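Local atomic coordinates of PKD domain (Vibrio anguillarum, PDB entry 6AEM), a protein that binds calcium specifically as a polycystic-kidney-disease domain of the Vibrio anguillarum protease Epp, its wider role in the protease being unsettled. Residues A[25-30]-A[66-71]. Residues are numbered along the deposited sequence; the frame is centred on the assembly and turned at random.
Sequences NYSHDE and LTVTDD. With ZN (zinc ion), chain D; CA (calcium ion), chain C.
Asp29 and Asp70 share a calcium ion, a metal reconciling carboxylates that would probably repel one another without it. Followed outward, Asp29 CB points toward strand 60-70, and with CG anti to the backbone N (chi1 -167°) the carboxylate reaches the ion. Its CG passes 3.6 Å from Asp70 CB. Beyond it the group divides, and both oxygens grip the calcium, OD1 at 2.5 Å in a bidentate clasp. OD2 also lies 3.4 Å from Asp70 CB and 3.3 Å from Asp71 OD1, both oxygens being acceptors. Asp70 gives the ion OD2 alone, at 2.4 Å, its carboxylate plane turned 53° from that of Asp29, while its OD1 accepts from Lys72 N. Asp71, which also has Glu33 as a partner, acts from the second shell, its OD1 accepting a hydrogen bond from a calcium-bound water. In this PKD domain, a beta-sandwich, the ion thus ties the loop after strand 20-25 to the end of strand 60-70, with Asn5, Gln6 and Asp31 completing the site. Farther along, methyls pack against polar side chains: Val68 CG1 lies 3.8 Å from Ser27 CB, and Leu66 CD2 meets Ser27 OG, bonded to Asn11 N, and the Asn25 amide, whose ND2 bonds Met50 O and OD1 closes an Asx turn onto Ser27 N.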
ATOM      1  N   ASN A  25       3.678  -2.303  -6.208  1.00 15.24           N
ATOM      2  CA  ASN A  25       4.116  -1.093  -5.525  1.00 13.84           C
ATOM      3  C   ASN A  25       4.887  -0.221  -6.514  1.00 13.60           C
ATOM      4  O   ASN A  25       5.907  -0.642  -7.058  1.00 14.54           O
ATOM      5  CB  ASN A  25       4.989  -1.437  -4.320  1.00 13.37           C
ATOM      6  CG  ASN A  25       5.141  -0.252  -3.368  1.00 12.86           C
ATOM      7  OD1 ASN A  25       5.066   0.914  -3.776  1.00 13.30           O
ATOM      8  ND2 ASN A  25       5.320  -0.538  -2.092  1.00 12.98           N
ATOM      9  N   TYR A  26       4.374   0.969  -6.776  1.00 12.82           N
ATOM     10  CA  TYR A  26       5.008   1.901  -7.699  1.00 13.85           C
ATOM     11  C   TYR A  26       5.689   3.052  -6.975  1.00 12.82           C
ATOM     12  O   TYR A  26       5.977   4.089  -7.590  1.00 14.18           O
ATOM     13  CB  TYR A  26       3.964   2.452  -8.674  1.00 15.38           C
ATOM     14  CG  TYR A  26       3.147   1.397  -9.397  1.00 16.11           C
ATOM     15  CD1 TYR A  26       3.698   0.156  -9.745  1.00 16.25           C
ATOM     16  CD2 TYR A  26       1.840   1.639  -9.750  1.00 16.79           C
ATOM     17  CE1 TYR A  26       2.959  -0.806 -10.431  1.00 17.03           C
ATOM     18  CE2 TYR A  26       1.090   0.684 -10.433  1.00 17.52           C
ATOM     19  CZ  TYR A  26       1.659  -0.531 -10.754  1.00 16.93           C
ATOM     20  OH  TYR A  26       0.931  -1.492 -11.439  1.00 16.34           O
ATOM     21  N   SER A  27       5.876   2.928  -5.663  1.00 10.95           N
ATOM     22  CA  SER A  27       6.444   4.000  -4.851  1.00 11.00           C
ATOM     23  C   SER A  27       7.932   4.153  -5.126  1.00 11.00           C
ATOM     24  O   SER A  27       8.648   3.178  -5.388  1.00 10.91           O
ATOM     25  CB  SER A  27       6.202   3.731  -3.366  1.00 11.25           C
ATOM     26  OG  SER A  27       4.817   3.553  -3.054  1.00 11.05           O
ATOM     27  N   HIS A  28       8.407   5.381  -5.033  1.00 10.12           N
ATOM     28  CA  HIS A  28       9.807   5.676  -5.322  1.00 11.11           C
ATOM     29  C   HIS A  28      10.118   7.057  -4.785  1.00 11.01           C
ATOM     30  O   HIS A  28       9.222   7.845  -4.498  1.00 11.61           O
ATOM     31  CB  HIS A  28      10.097   5.598  -6.847  1.00 12.13           C
ATOM     32  CG  HIS A  28       9.297   6.567  -7.650  1.00 12.91           C
ATOM     33  ND1 HIS A  28       7.955   6.400  -7.911  1.00 14.02           N
ATOM     34  CD2 HIS A  28       9.644   7.746  -8.216  1.00 14.07           C
ATOM     35  CE1 HIS A  28       7.517   7.432  -8.606  1.00 14.50           C
ATOM     36  NE2 HIS A  28       8.522   8.260  -8.812  1.00 14.57           N
ATOM     37  N   ASP A  29      11.411   7.344  -4.681  1.00 11.04           N
ATOM     38  CA  ASP A  29      11.898   8.665  -4.286  1.00 11.10           C
ATOM     39  C   ASP A  29      12.709   9.230  -5.451  1.00 12.19           C
ATOM     40  O   ASP A  29      13.688   8.617  -5.884  1.00 12.91           O
ATOM     41  CB  ASP A  29      12.741   8.549  -3.013  1.00 10.95           C
ATOM     42  CG  ASP A  29      13.028   9.886  -2.350  1.00 11.30           C
ATOM     43  OD1 ASP A  29      12.168  10.772  -2.414  1.00 12.57           O
ATOM     44  OD2 ASP A  29      14.094  10.032  -1.722  1.00 11.67           O
ATOM     45  N   GLU A  30      12.317  10.416  -5.937  1.00 13.92           N
ATOM     46  CA  GLU A  30      12.937  10.990  -7.135  1.00 15.66           C
ATOM     47  C   GLU A  30      14.395  11.353  -6.914  1.00 15.50           C
ATOM     48  O   GLU A  30      15.173  11.370  -7.883  1.00 17.37           O
ATOM     49  CB  GLU A  30      12.238  12.294  -7.567  1.00 19.13           C
ATOM     50  CG  GLU A  30      10.724  12.291  -7.781  1.00 21.73           C
ATOM     51  CD  GLU A  30      10.282  11.394  -8.934  1.00 22.07           C
ATOM     52  OE1 GLU A  30      11.095  10.568  -9.349  1.00 23.50           O
ATOM     53  OE2 GLU A  30       9.143  11.552  -9.440  1.00 20.77           O
ATOM     54  N   LEU A  66      -1.058   3.166   1.992  1.00  9.07           N
ATOM     55  CA  LEU A  66       0.378   2.923   1.989  1.00  8.93           C
ATOM     56  C   LEU A  66       1.091   4.216   2.338  1.00  9.08           C
ATOM     57  O   LEU A  66       0.912   5.234   1.648  1.00  9.45           O
ATOM     58  CB  LEU A  66       0.877   2.455   0.620  1.00  9.56           C
ATOM     59  CG  LEU A  66       2.402   2.365   0.457  1.00 10.09           C
ATOM     60  CD1 LEU A  66       3.004   1.361   1.420  1.00 11.10           C
ATOM     61  CD2 LEU A  66       2.731   2.045  -1.000  1.00 10.85           C
ATOM     62  N   THR A  67       1.941   4.149   3.364  1.00  9.29           N
ATOM     63  CA  THR A  67       2.848   5.238   3.704  1.00  9.28           C
ATOM     64  C   THR A  67       4.272   4.786   3.431  1.00  9.09           C
ATOM     65  O   THR A  67       4.660   3.680   3.824  1.00 11.38           O
ATOM     66  CB  THR A  67       2.712   5.678   5.168  1.00 10.08           C
ATOM     67  OG1 THR A  67       1.352   6.046   5.404  1.00 10.57           O
ATOM     68  CG2 THR A  67       3.629   6.869   5.497  1.00 10.19           C
ATOM     69  N   VAL A  68       5.029   5.624   2.722  1.00  9.03           N
ATOM     70  CA  VAL A  68       6.444   5.347   2.468  1.00  9.40           C
ATOM     71  C   VAL A  68       7.301   6.448   3.075  1.00  9.92           C
ATOM     72  O   VAL A  68       6.861   7.591   3.184  1.00  9.64           O
ATOM     73  CB  VAL A  68       6.765   5.125   0.968  1.00 10.82           C
ATOM     74  CG1 VAL A  68       5.964   3.983   0.403  1.00 11.44           C
ATOM     75  CG2 VAL A  68       6.537   6.411   0.159  1.00 11.18           C
ATOM     76  N   THR A  69       8.533   6.096   3.424  1.00  9.29           N
ATOM     77  CA  THR A  69       9.501   7.004   4.046  1.00  9.59           C
ATOM     78  C   THR A  69      10.796   7.003   3.236  1.00 10.39           C
ATOM     79  O   THR A  69      11.274   5.932   2.856  1.00 11.18           O
ATOM     80  CB  THR A  69       9.813   6.542   5.504  1.00  9.79           C
ATOM     81  OG1 THR A  69       8.580   6.424   6.241  1.00 10.86           O
ATOM     82  CG2 THR A  69      10.721   7.508   6.239  1.00  9.86           C
ATOM     83  N   ASP A  70      11.394   8.181   3.027  1.00 10.37           N
ATOM     84  CA  ASP A  70      12.648   8.274   2.289  1.00 10.43           C
ATOM     85  C   ASP A  70      13.857   8.306   3.238  1.00 10.85           C
ATOM     86  O   ASP A  70      13.740   8.199   4.463  1.00 10.79           O
ATOM     87  CB  ASP A  70      12.645   9.396   1.242  1.00 10.10           C
ATOM     88  CG  ASP A  70      12.829  10.802   1.824  1.00 10.96           C
ATOM     89  OD1 ASP A  70      13.119  10.964   3.048  1.00 10.97           O
ATOM     90  OD2 ASP A  70      12.657  11.760   1.015  1.00 11.38           O
ATOM     91  N   ASP A  71      15.046   8.397   2.638  1.00 10.79           N
ATOM     92  CA  ASP A  71      16.341   8.353   3.331  1.00 12.38           C
ATOM     93  C   ASP A  71      16.573   9.541   4.247  1.00 12.51           C
ATOM     94  O   ASP A  71      17.499   9.494   5.065  1.00 13.50           O
ATOM     95  CB  ASP A  71      17.490   8.247   2.313  1.00 12.57           C
ATOM     96  CG  ASP A  71      17.464   9.364   1.283  1.00 14.12           C
ATOM     97  OD1 ASP A  71      16.555   9.406   0.441  1.00 13.94           O
ATOM     98  OD2 ASP A  71      18.388  10.190   1.316  1.00 15.24           O
TER
HETATM   99 ZN    ZN D 102       8.616   9.767 -10.222  1.00 17.62          ZN
HETATM  100 CA    CA C 101      13.584  12.349  -1.126  1.00 11.48          CA
HETATM  101  O   HOH W   1      15.759  11.894  -0.254  1.00 14.33           O